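Local coordinates for protein putative alpha-galactosidase/melibiase (Bacteroides fragilis, PDB 4OGZ) that probably hydrolyses terminal, non-reducing alpha-D-galactose residues from alpha-D-galactosides, as a member of glycoside hydrolase family 27, at residues G63-K68 and I90-E95; P28-I33 and Y173-G178; S422-V427 and L462-C467; G277-L282 and M320-I325. One frame throughout, in Å; residues are numbered along the deposited sequence.

Contact 1 (G63-K68 and I90-E95); sequences GKVVEK and INIGDE
Val65 and Ile92 form the apolar part of this contact. Both are buried, and each directs its CB at the opposing segment. CB of Val65 lies 3.8 Å from CG1 of Ile92, and CG1 of Val65 also rests against that methylene, the two side chains crossing obliquely. With CG2 of Ile92 anti to the backbone N, its two branches do different work: CG1 meets the valine, whereas CG2 lies 3.6 Å from the carbonyl O of Glu67. Tyr71 on strand 69-79 touches both side chains and also hydrogen-bonds through its hydroxyl to Glu67 O.

Backbone polar atoms add a second, softer set of contacts. The CA of Lys68 makes a CA-H...O contact of 3.4 Å with O of Ile92, and CG of the same lysine lies 3.2 Å from that oxygen.

The charged interaction is at the exposed end. Lys68 places CG anti to the backbone N (chi1 -161°), and the chain then bends at chi3 and chi4, passing Gly93 and bringing NZ 3.0 Å from OD1 of Asp94. This is a salt bridge, although its hydrogen bond is weak.

The chemistry is thus graded, from branched aliphatic packing between the two sheets of the Ig-like domain to one surface ion pair. Being exposed, and with only a weak hydrogen bond, that pair is probably a modest contributor beside the buried Val65-Ile92 packing.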
loop_
_atom_site.group_PDB
_atom_site.type_symbol
_atom_site.label_atom_id
_atom_site.label_comp_id
_atom_site.label_asym_id
_atom_site.label_seq_id
_atom_site.Cartn_x
_atom_site.Cartn_y
_atom_site.Cartn_z
ATOM N N GLY A 63 -10.874 16.139 10.833
ATOM C CA GLY A 63 -12.210 16.632 10.975
ATOM C C GLY A 63 -13.171 15.850 10.127
ATOM O O GLY A 63 -13.133 14.638 10.073
ATOM N N LYS A 64 -14.041 16.577 9.436
ATOM C CA LYS A 64 -15.052 15.984 8.612
ATOM C C LYS A 64 -15.517 17.046 7.624
ATOM O O LYS A 64 -15.834 18.145 8.047
ATOM C CB LYS A 64 -16.221 15.562 9.470
ATOM C CG LYS A 64 -17.492 15.351 8.681
ATOM C CD LYS A 64 -18.418 14.365 9.366
ATOM C CE LYS A 64 -18.886 14.848 10.720
ATOM N NZ LYS A 64 -19.729 13.814 11.380
ATOM N N VAL A 65 -15.478 16.742 6.322
ATOM C CA VAL A 65 -16.011 17.663 5.320
ATOM C C VAL A 65 -17.317 17.045 4.880
ATOM O O VAL A 65 -17.376 15.904 4.394
ATOM C CB VAL A 65 -15.074 17.891 4.097
ATOM C CG1 VAL A 65 -15.750 18.792 3.080
ATOM C CG2 VAL A 65 -13.718 18.454 4.505
ATOM N N VAL A 66 -18.367 17.829 5.008
ATOM C CA VAL A 66 -19.706 17.388 4.650
ATOM C C VAL A 66 -20.010 17.525 3.166
ATOM O O VAL A 66 -20.691 16.691 2.590
ATOM C CB VAL A 66 -20.740 18.175 5.460
ATOM C CG1 VAL A 66 -22.152 17.803 5.039
ATOM C CG2 VAL A 66 -20.507 17.906 6.934
ATOM N N GLU A 67 -19.492 18.561 2.530
ATOM C CA GLU A 67 -19.871 18.842 1.144
ATOM C C GLU A 67 -18.895 18.169 0.176
ATOM O O GLU A 67 -17.683 18.344 0.283
ATOM C CB GLU A 67 -19.959 20.362 0.895
ATOM C CG GLU A 67 -20.751 21.118 1.956
ATOM C CD GLU A 67 -19.898 21.644 3.129
ATOM O OE1 GLU A 67 -18.724 21.185 3.329
ATOM O OE2 GLU A 67 -20.423 22.523 3.872
ATOM N N LYS A 68 -19.460 17.454 -0.797
ATOM C CA LYS A 68 -18.704 16.841 -1.873
ATOM C C LYS A 68 -17.904 17.907 -2.628
ATOM O O LYS A 68 -18.346 19.024 -2.772
ATOM C CB LYS A 68 -19.654 16.109 -2.802
ATOM C CG LYS A 68 -19.015 15.074 -3.698
ATOM C CD LYS A 68 -20.026 14.351 -4.593
ATOM C CE LYS A 68 -21.195 13.719 -3.823
ATOM N NZ LYS A 68 -20.975 12.264 -3.513
ATOM N N ILE A 90 -7.599 17.591 -1.821
ATOM C CA ILE A 90 -8.557 16.810 -1.047
ATOM C C ILE A 90 -9.822 16.627 -1.852
ATOM O O ILE A 90 -10.580 17.615 -2.104
ATOM C CB ILE A 90 -8.881 17.495 0.272
ATOM C CG1 ILE A 90 -7.572 17.769 1.033
ATOM C CG2 ILE A 90 -9.875 16.645 1.066
ATOM C CD1 ILE A 90 -7.743 18.315 2.447
ATOM N N ASN A 91 -10.042 15.401 -2.300
ATOM C CA ASN A 91 -11.213 15.064 -3.021
ATOM C C ASN A 91 -12.235 14.377 -2.112
ATOM O O ASN A 91 -12.045 13.222 -1.671
ATOM C CB ASN A 91 -10.889 14.192 -4.221
ATOM C CG ASN A 91 -12.130 13.778 -4.951
ATOM O OD1 ASN A 91 -12.808 12.838 -4.556
ATOM N ND2 ASN A 91 -12.485 14.531 -5.978
ATOM N N ILE A 92 -13.306 15.105 -1.817
ATOM C CA ILE A 92 -14.352 14.620 -0.959
ATOM C C ILE A 92 -15.378 14.162 -1.933
ATOM O O ILE A 92 -15.997 14.991 -2.627
ATOM C CB ILE A 92 -14.912 15.705 -0.011
ATOM C CG1 ILE A 92 -13.828 16.195 0.942
ATOM C CG2 ILE A 92 -16.111 15.167 0.794
ATOM C CD1 ILE A 92 -13.189 15.084 1.789
ATOM N N GLY A 93 -15.544 12.851 -2.023
ATOM C CA GLY A 93 -16.255 12.263 -3.142
ATOM C C GLY A 93 -16.593 10.801 -2.982
ATOM O O GLY A 93 -16.625 10.260 -1.879
ATOM N N ASP A 94 -16.816 10.161 -4.115
ATOM C CA ASP A 94 -17.172 8.750 -4.148
ATOM C C ASP A 94 -15.970 7.805 -4.128
ATOM O O ASP A 94 -16.170 6.620 -4.217
ATOM C CB ASP A 94 -18.006 8.494 -5.404
ATOM C CG ASP A 94 -19.234 9.379 -5.432
ATOM O OD1 ASP A 94 -19.823 9.583 -4.327
ATOM O OD2 ASP A 94 -19.552 9.919 -6.519
ATOM N N GLU A 95 -14.748 8.332 -3.999
ATOM C CA GLU A 95 -13.536 7.517 -4.149
ATOM C C GLU A 95 -12.631 7.472 -2.908
ATOM O O GLU A 95 -12.344 8.473 -2.269
ATOM C CB GLU A 95 -12.727 8.051 -5.341
ATOM C CG GLU A 95 -13.447 8.069 -6.700
ATOM C CD GLU A 95 -13.768 6.677 -7.242
ATOM O OE1 GLU A 95 -13.231 5.663 -6.719
ATOM O OE2 GLU A 95 -14.567 6.594 -8.203
#

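Contact 2 (P28-I33 and Y173-G178); sequences PFLFYI and YLHERG
Leu30 holds its CG anti to the backbone N (chi1 -176°), which carries both methyls out from strand 28-36 to the end of helix 166-176. On the helix side, His175 has its CG anti to the carbonyl carbon (chi1 -65°), and its imidazole lies alongside the leucine. The CD2 methyl of Leu30 does most of the touching: it is 3.6 Å from O of His175 and 3.7 Å from CD2 of the imidazole, and it reaches Gly178 CA as well. CD1 of Leu30 meets the same carbonyl oxygen at 3.8 Å. That oxygen is also the acceptor for Gly178 N, so the methyls pack against a carbonyl already engaged in the helix terminus.

Gly178, at positive phi, is the C-prime residue of a Schellman motif that ends the helix. Its CA lies 3.9 Å from CB of Tyr32, a close fit of backbone against side chain. One water joins the backbones, accepting from Tyr32 N at 3.1 Å and donating to Gly178 O at 2.6 Å. It is CB of Tyr32 that approaches segment 173-178; the ring extends beyond it, and its hydroxyl bonds to Asp133.

Within the helix end, NH1 of Arg177 sits over the centre of the Tyr173 ring, 3.3 Å above its plane, and donates to the carbonyl O of Tyr173. The imidazole NE2 of His175 is bound by Asp215. The contact thus sets an Ig-domain strand, paired with strand 60-64, against the C-terminal end of a barrel helix whose Tyr173 and Leu174 pack on helix 116-128.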
loop_
_atom_site.group_PDB
_atom_site.type_symbol
_atom_site.label_atom_id
_atom_site.label_comp_id
_atom_site.label_asym_id
_atom_site.label_seq_id
_atom_site.Cartn_x
_atom_site.Cartn_y
_atom_site.Cartn_z
ATOM N N PRO A 28 -15.481 10.819 9.062
ATOM C CA PRO A 28 -14.253 11.250 9.665
ATOM C C PRO A 28 -13.137 11.345 8.642
ATOM O O PRO A 28 -13.033 10.473 7.767
ATOM C CB PRO A 28 -13.981 10.129 10.731
ATOM C CG PRO A 28 -15.365 9.751 11.172
ATOM C CD PRO A 28 -16.196 9.839 9.912
ATOM N N PHE A 29 -12.311 12.397 8.787
ATOM C CA PHE A 29 -11.127 12.672 7.970
ATOM C C PHE A 29 -9.888 12.772 8.844
ATOM O O PHE A 29 -9.891 13.487 9.855
ATOM C CB PHE A 29 -11.242 14.004 7.275
ATOM C CG PHE A 29 -10.115 14.310 6.277
ATOM C CD1 PHE A 29 -8.903 14.862 6.683
ATOM C CD2 PHE A 29 -10.315 14.094 4.908
ATOM C CE1 PHE A 29 -7.907 15.156 5.743
ATOM C CE2 PHE A 29 -9.324 14.353 3.985
ATOM C CZ PHE A 29 -8.107 14.855 4.398
ATOM N N LEU A 30 -8.829 12.084 8.423
ATOM C CA LEU A 30 -7.564 12.060 9.115
ATOM C C LEU A 30 -6.410 11.969 8.103
ATOM O O LEU A 30 -6.406 11.089 7.223
ATOM C CB LEU A 30 -7.503 10.841 10.068
ATOM C CG LEU A 30 -6.238 10.799 10.900
ATOM C CD1 LEU A 30 -6.195 11.948 11.878
ATOM C CD2 LEU A 30 -6.137 9.441 11.637
ATOM N N PHE A 31 -5.424 12.853 8.223
ATOM C CA PHE A 31 -4.224 12.798 7.363
ATOM C C PHE A 31 -3.026 13.441 8.039
ATOM O O PHE A 31 -3.068 14.614 8.447
ATOM C CB PHE A 31 -4.492 13.464 6.019
ATOM C CG PHE A 31 -3.344 13.349 5.037
ATOM C CD1 PHE A 31 -3.029 12.141 4.443
ATOM C CD2 PHE A 31 -2.588 14.447 4.724
ATOM C CE1 PHE A 31 -1.953 12.036 3.559
ATOM C CE2 PHE A 31 -1.527 14.357 3.833
ATOM C CZ PHE A 31 -1.211 13.154 3.228
ATOM N N TYR A 32 -1.991 12.639 8.257
ATOM C CA TYR A 32 -0.697 13.151 8.679
ATOM C C TYR A 32 0.096 13.521 7.419
ATOM O O TYR A 32 0.247 12.710 6.514
ATOM C CB TYR A 32 0.085 12.116 9.478
ATOM C CG TYR A 32 1.517 12.533 9.727
ATOM C CD1 TYR A 32 1.832 13.484 10.690
ATOM C CD2 TYR A 32 2.568 11.993 8.983
ATOM C CE1 TYR A 32 3.151 13.875 10.919
ATOM C CE2 TYR A 32 3.880 12.380 9.215
ATOM C CZ TYR A 32 4.143 13.348 10.178
ATOM O OH TYR A 32 5.428 13.736 10.434
ATOM N N ILE A 33 0.630 14.728 7.413
ATOM C CA ILE A 33 1.397 15.254 6.277
ATOM C C ILE A 33 2.804 14.674 6.328
ATOM O O ILE A 33 3.588 15.088 7.167
ATOM C CB ILE A 33 1.521 16.763 6.345
ATOM C CG1 ILE A 33 0.137 17.421 6.358
ATOM C CG2 ILE A 33 2.369 17.305 5.184
ATOM C CD1 ILE A 33 0.182 18.791 6.994
ATOM N N TYR A 173 -5.225 4.879 19.294
ATOM C CA TYR A 173 -3.821 5.136 19.404
ATOM C C TYR A 173 -3.205 5.448 18.054
ATOM O O TYR A 173 -2.342 6.332 17.945
ATOM C CB TYR A 173 -3.126 3.904 20.040
ATOM C CG TYR A 173 -1.724 4.115 20.365
ATOM C CD1 TYR A 173 -0.734 3.986 19.384
ATOM C CD2 TYR A 173 -1.330 4.387 21.682
ATOM C CE1 TYR A 173 0.613 4.116 19.735
ATOM C CE2 TYR A 173 -0.009 4.572 22.009
ATOM C CZ TYR A 173 0.952 4.419 21.037
ATOM O OH TYR A 173 2.255 4.634 21.370
ATOM N N LEU A 174 -3.657 4.711 17.029
ATOM C CA LEU A 174 -3.150 4.821 15.709
ATOM C C LEU A 174 -3.590 6.194 15.140
ATOM O O LEU A 174 -2.773 6.942 14.578
ATOM C CB LEU A 174 -3.669 3.684 14.832
ATOM C CG LEU A 174 -2.763 2.459 14.638
ATOM C CD1 LEU A 174 -2.102 2.020 15.937
ATOM C CD2 LEU A 174 -3.530 1.300 14.053
ATOM N N HIS A 175 -4.864 6.524 15.307
ATOM C CA HIS A 175 -5.394 7.820 14.777
ATOM C C HIS A 175 -4.726 9.028 15.417
ATOM O O HIS A 175 -4.487 10.036 14.748
ATOM C CB HIS A 175 -6.892 7.898 14.999
ATOM C CG HIS A 175 -7.672 6.897 14.236
ATOM N ND1 HIS A 175 -8.920 6.461 14.638
ATOM C CD2 HIS A 175 -7.393 6.229 13.106
ATOM C CE1 HIS A 175 -9.364 5.555 13.788
ATOM N NE2 HIS A 175 -8.447 5.388 12.863
ATOM N N GLU A 176 -4.370 8.932 16.701
ATOM C CA GLU A 176 -3.617 9.990 17.378
ATOM C C GLU A 176 -2.351 10.385 16.576
ATOM O O GLU A 176 -1.915 11.533 16.588
ATOM C CB GLU A 176 -3.208 9.521 18.754
ATOM C CG GLU A 176 -3.351 10.548 19.840
ATOM C CD GLU A 176 -2.761 10.071 21.164
ATOM O OE1 GLU A 176 -2.822 8.848 21.463
ATOM O OE2 GLU A 176 -2.219 10.932 21.896
ATOM N N ARG A 177 -1.788 9.417 15.869
ATOM C CA ARG A 177 -0.565 9.607 15.105
ATOM C C ARG A 177 -0.745 9.660 13.582
ATOM O O ARG A 177 0.235 9.663 12.847
ATOM C CB ARG A 177 0.394 8.455 15.464
ATOM C CG ARG A 177 0.824 8.495 16.902
ATOM C CD ARG A 177 1.168 7.124 17.488
ATOM N NE ARG A 177 1.641 7.306 18.863
ATOM C CZ ARG A 177 0.849 7.479 19.906
ATOM N NH1 ARG A 177 -0.467 7.453 19.778
ATOM N NH2 ARG A 177 1.369 7.723 21.097
ATOM N N GLY A 178 -1.986 9.690 13.112
ATOM C CA GLY A 178 -2.271 9.874 11.704
ATOM C C GLY A 178 -2.342 8.557 10.950
ATOM O O GLY A 178 -2.426 8.555 9.742
HETATM O O HOH W 1 -2.311 9.711 7.361
#

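Contact 3 (S422-V427 and L462-C467); sequences SGPVDV and LAPGEC
Leu462 N donates to Val425 O over 2.8 Å, the shortest polar bond between the segments, with an N-H...O angle of 164°. The reciprocal bond runs from Val425 N to Leu462 O at 2.9 Å. Together they make Val425 and Leu462 an antiparallel hydrogen-bonded pair. The oxygen of Leu462 also receives a CA-H...O contact from Pro424 CA at 3.3 Å.

Side chains pack at both ends of this pair. CD1 of Leu462 meets CG2 of Val427 at 3.9 Å, the two chains crossing at a slant on the buried side, where Tyr401 touches both Val425 and Val427. At the exposed end, the Pro464 ring lies across the backbone of Ser422 and Gly423, its CG 3.4 Å from Ser422 O.

Beyond Leu462 the chain reverses in a type II turn from Ala463 to Glu466. The turn is tied twice: Glu466 N bonds to Ala463 O, and Ala463 N bonds at 2.8 Å to the anti lone pair of Glu466 OE1, while OE2 has a salt bridge with Lys468. A short antiparallel pairing followed by a tight turn into strand 467-472 of the neighbouring sheet is a connection typical of a beta sandwich, here the C-terminal domain.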
loop_
_atom_site.group_PDB
_atom_site.type_symbol
_atom_site.label_atom_id
_atom_site.label_comp_id
_atom_site.label_asym_id
_atom_site.label_seq_id
_atom_site.Cartn_x
_atom_site.Cartn_y
_atom_site.Cartn_z
ATOM N N SER A 422 19.223 -15.796 -13.485
ATOM C CA SER A 422 20.281 -15.798 -12.458
ATOM C C SER A 422 21.696 -15.532 -13.023
ATOM O O SER A 422 22.696 -15.773 -12.354
ATOM C CB SER A 422 20.235 -17.132 -11.710
ATOM O OG SER A 422 20.311 -18.187 -12.650
ATOM N N GLY A 423 21.772 -15.048 -14.255
ATOM C CA GLY A 423 23.004 -14.581 -14.833
ATOM C C GLY A 423 22.829 -13.133 -15.254
ATOM O O GLY A 423 21.704 -12.638 -15.289
ATOM N N PRO A 424 23.942 -12.441 -15.558
ATOM C CA PRO A 424 23.905 -11.039 -15.956
ATOM C C PRO A 424 23.202 -10.889 -17.289
ATOM O O PRO A 424 23.259 -11.794 -18.096
ATOM C CB PRO A 424 25.386 -10.647 -16.086
ATOM C CG PRO A 424 26.136 -11.923 -16.204
ATOM C CD PRO A 424 25.313 -12.985 -15.526
ATOM N N VAL A 425 22.572 -9.746 -17.523
ATOM C CA VAL A 425 21.840 -9.475 -18.763
ATOM C C VAL A 425 22.075 -8.047 -19.274
ATOM O O VAL A 425 22.147 -7.126 -18.489
ATOM C CB VAL A 425 20.319 -9.655 -18.500
ATOM C CG1 VAL A 425 19.452 -8.952 -19.532
ATOM C CG2 VAL A 425 19.944 -11.129 -18.417
ATOM N N ASP A 426 22.150 -7.884 -20.589
ATOM C CA ASP A 426 22.179 -6.582 -21.248
ATOM C C ASP A 426 20.788 -6.217 -21.805
ATOM O O ASP A 426 20.106 -7.041 -22.417
ATOM C CB ASP A 426 23.192 -6.583 -22.379
ATOM C CG ASP A 426 24.636 -6.700 -21.891
ATOM O OD1 ASP A 426 24.906 -6.469 -20.686
ATOM O OD2 ASP A 426 25.522 -7.024 -22.713
ATOM N N VAL A 427 20.362 -4.980 -21.586
ATOM C CA VAL A 427 19.081 -4.509 -22.107
ATOM C C VAL A 427 19.310 -3.197 -22.843
ATOM O O VAL A 427 19.723 -2.216 -22.225
ATOM C CB VAL A 427 18.055 -4.271 -20.990
ATOM C CG1 VAL A 427 16.730 -3.769 -21.583
ATOM C CG2 VAL A 427 17.844 -5.523 -20.170
ATOM N N LEU A 462 22.564 -5.494 -16.213
ATOM C CA LEU A 462 21.863 -5.900 -15.025
ATOM C C LEU A 462 22.539 -7.105 -14.446
ATOM O O LEU A 462 22.758 -8.086 -15.149
ATOM C CB LEU A 462 20.391 -6.222 -15.346
ATOM C CG LEU A 462 19.560 -5.079 -15.919
ATOM C CD1 LEU A 462 18.157 -5.573 -16.238
ATOM C CD2 LEU A 462 19.501 -3.914 -14.944
ATOM N N ALA A 463 22.856 -7.046 -13.151
ATOM C CA ALA A 463 23.278 -8.231 -12.438
ATOM C C ALA A 463 22.068 -9.159 -12.222
ATOM O O ALA A 463 20.911 -8.743 -12.342
ATOM C CB ALA A 463 23.938 -7.845 -11.110
ATOM N N PRO A 464 22.321 -10.425 -11.902
ATOM C CA PRO A 464 21.240 -11.332 -11.594
ATOM C C PRO A 464 20.219 -10.718 -10.647
ATOM O O PRO A 464 20.596 -10.207 -9.601
ATOM C CB PRO A 464 21.959 -12.494 -10.899
ATOM C CG PRO A 464 23.273 -12.516 -11.567
ATOM C CD PRO A 464 23.636 -11.073 -11.759
ATOM N N GLY A 465 18.943 -10.748 -11.029
ATOM C CA GLY A 465 17.881 -10.338 -10.133
ATOM C C GLY A 465 17.739 -8.836 -9.967
ATOM O O GLY A 465 16.866 -8.382 -9.185
ATOM N N GLU A 466 18.550 -8.067 -10.713
ATOM C CA GLU A 466 18.640 -6.637 -10.513
ATOM C C GLU A 466 17.548 -5.952 -11.337
ATOM O O GLU A 466 17.189 -6.392 -12.440
ATOM C CB GLU A 466 20.010 -6.079 -10.909
ATOM C CG GLU A 466 20.165 -4.577 -10.647
ATOM C CD GLU A 466 21.514 -3.987 -11.051
ATOM O OE1 GLU A 466 22.387 -4.686 -11.634
ATOM O OE2 GLU A 466 21.691 -2.786 -10.796
ATOM N N CYS A 467 17.011 -4.890 -10.770
ATOM C CA CYS A 467 16.142 -4.015 -11.494
ATOM C C CYS A 467 16.808 -2.665 -11.490
ATOM O O CYS A 467 17.348 -2.270 -10.482
ATOM C CB CYS A 467 14.773 -3.938 -10.824
ATOM S SG CYS A 467 13.554 -3.017 -11.816
#

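Contact 4 (G277-L282 and M320-I325); sequences GDIGDL and MLVVGI
Ile279 presses aliphatic carbon against a buried carbonyl for which the model offers no hydrogen-bonding partner: O of Met320, a selenomethionine here, lies 3.3 Å from its CG2 and 3.5 Å from its CD1. The two segments are loops of the TIM barrel, following the neighbouring strands 272-274 and 315-317, and their contact is wholly buried.

CG2 of Ile279 lies between the backbone N and the carbonyl carbon, from where it touches both Met320 O and CG1 of Val322. The isoleucine and valine reach toward each other tip to tip, with 3.9 Å between CG2 of Ile279 and CG1 of Val322. Asn108 of helix 107-110 touches both residues. Val322 also rests both methyls on Gly280 O and opens a type II turn that runs to Ile325.

Asp281 is the centre of an inverse gamma turn. Its carboxylate passes Ile325 in the opposite direction and is held from outside the two segments: OD1 bonds to the hydroxyl of Tyr344, and OD2 to Gly327 N. These bonds anchor the acid although the segments offer it apolar neighbours. On its flank toward the isoleucine, OD2 of Asp281 lies 3.4 Å from CG2 of Ile325 and 3.5 Å from its CB.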
loop_
_atom_site.group_PDB
_atom_site.type_symbol
_atom_site.label_atom_id
_atom_site.label_comp_id
_atom_site.label_asym_id
_atom_site.label_seq_id
_atom_site.Cartn_x
_atom_site.Cartn_y
_atom_site.Cartn_z
ATOM N N GLY A 277 -2.671 -15.856 -5.696
ATOM C CA GLY A 277 -2.568 -16.545 -4.431
ATOM C C GLY A 277 -1.483 -15.919 -3.566
ATOM O O GLY A 277 -0.769 -14.990 -3.980
ATOM N N ASP A 278 -1.356 -16.425 -2.343
ATOM C CA ASP A 278 -0.529 -15.756 -1.344
ATOM C C ASP A 278 0.945 -15.730 -1.714
ATOM O O ASP A 278 1.486 -16.718 -2.208
ATOM C CB ASP A 278 -0.639 -16.426 -0.014
ATOM C CG ASP A 278 -1.993 -16.233 0.663
ATOM O OD1 ASP A 278 -2.905 -15.450 0.255
ATOM O OD2 ASP A 278 -2.111 -16.912 1.685
ATOM N N ILE A 279 1.558 -14.565 -1.481
ATOM C CA ILE A 279 2.943 -14.338 -1.804
ATOM C C ILE A 279 3.815 -15.114 -0.824
ATOM O O ILE A 279 3.480 -15.305 0.348
ATOM C CB ILE A 279 3.308 -12.835 -1.789
ATOM C CG1 ILE A 279 4.678 -12.589 -2.438
ATOM C CG2 ILE A 279 3.285 -12.270 -0.374
ATOM C CD1 ILE A 279 5.032 -11.114 -2.591
ATOM N N GLY A 280 4.911 -15.614 -1.346
ATOM C CA GLY A 280 5.938 -16.210 -0.517
ATOM C C GLY A 280 7.196 -15.355 -0.507
ATOM O O GLY A 280 7.410 -14.490 -1.374
ATOM N N ASP A 281 8.030 -15.607 0.487
ATOM C CA ASP A 281 9.332 -14.977 0.570
ATOM C C ASP A 281 10.284 -15.818 -0.310
ATOM O O ASP A 281 11.157 -16.542 0.182
ATOM C CB ASP A 281 9.745 -14.854 2.037
ATOM C CG ASP A 281 11.092 -14.194 2.227
ATOM O OD1 ASP A 281 11.612 -13.559 1.278
ATOM O OD2 ASP A 281 11.654 -14.352 3.338
ATOM N N LEU A 282 10.075 -15.708 -1.629
ATOM C CA LEU A 282 10.888 -16.413 -2.638
ATOM C C LEU A 282 10.734 -15.730 -3.985
ATOM O O LEU A 282 9.735 -15.060 -4.224
ATOM C CB LEU A 282 10.509 -17.905 -2.713
ATOM C CG LEU A 282 9.269 -18.328 -3.518
ATOM C CD1 LEU A 282 9.408 -19.777 -3.966
ATOM C CD2 LEU A 282 7.993 -18.114 -2.717
HETATM N N MSE A 320 1.130 -8.554 -0.135
HETATM C CA MSE A 320 1.987 -7.854 0.812
HETATM C C MSE A 320 3.455 -7.993 0.471
HETATM O O MSE A 320 3.901 -9.006 -0.066
HETATM C CB MSE A 320 1.609 -8.387 2.212
HETATM C CG MSE A 320 0.143 -8.008 2.615
HETATM SE SE MSE A 320 -0.628 -9.222 3.987
HETATM C CE MSE A 320 -0.627 -10.988 3.128
ATOM N N LEU A 321 4.223 -6.942 0.768
ATOM C CA LEU A 321 5.671 -6.949 0.579
ATOM C C LEU A 321 6.352 -7.951 1.493
ATOM O O LEU A 321 5.918 -8.165 2.627
ATOM C CB LEU A 321 6.272 -5.593 0.858
ATOM C CG LEU A 321 5.777 -4.466 -0.043
ATOM C CD1 LEU A 321 6.229 -3.126 0.501
ATOM C CD2 LEU A 321 6.302 -4.692 -1.449
ATOM N N VAL A 322 7.396 -8.594 0.961
ATOM C CA VAL A 322 8.197 -9.562 1.709
ATOM C C VAL A 322 9.631 -9.067 1.905
ATOM O O VAL A 322 10.481 -9.777 2.472
ATOM C CB VAL A 322 8.173 -10.971 1.044
ATOM C CG1 VAL A 322 6.775 -11.572 1.141
ATOM C CG2 VAL A 322 8.674 -10.926 -0.399
ATOM N N VAL A 323 9.869 -7.822 1.507
ATOM C CA VAL A 323 11.102 -7.082 1.775
ATOM C C VAL A 323 11.449 -7.204 3.252
ATOM O O VAL A 323 10.605 -6.905 4.104
ATOM C CB VAL A 323 10.940 -5.566 1.437
ATOM C CG1 VAL A 323 12.194 -4.771 1.772
ATOM C CG2 VAL A 323 10.578 -5.363 -0.024
ATOM N N GLY A 324 12.645 -7.695 3.551
ATOM C CA GLY A 324 13.154 -7.659 4.912
ATOM C C GLY A 324 12.838 -8.873 5.766
ATOM O O GLY A 324 13.146 -8.896 6.948
ATOM N N ILE A 325 12.222 -9.889 5.190
ATOM C CA ILE A 325 11.833 -11.045 5.979
ATOM C C ILE A 325 13.015 -12.024 6.075
ATOM O O ILE A 325 13.226 -12.604 7.125
ATOM C CB ILE A 325 10.555 -11.697 5.420
ATOM C CG1 ILE A 325 9.400 -10.712 5.604
ATOM C CG2 ILE A 325 10.268 -13.031 6.091
ATOM C CD1 ILE A 325 8.073 -11.230 5.104
#

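In the fold
The four contacts sample all three domains. Contact 2 joins the N-terminal Ig-like domain to the barrel across 139 intervening residues, and contact 1 is nested inside the loop it closes; contact 4 and then contact 3 follow along the chain. Contacts 1 and 2 touch, their centres about 16 Å apart, because strands 28-36 and 60-64 are neighbours in one sheet: Gly63 O and Phe29 N lie 2.7 Å apart. Contacts 1 and 3, centres about 46 Å apart, are the most distant pair. Contacts 3 and 4 both meet helix 341-353, through which the barrel adjoins the C-terminal sandwich. The barrel, with contact 4 in its loops, thus carries an accessory beta domain on either side.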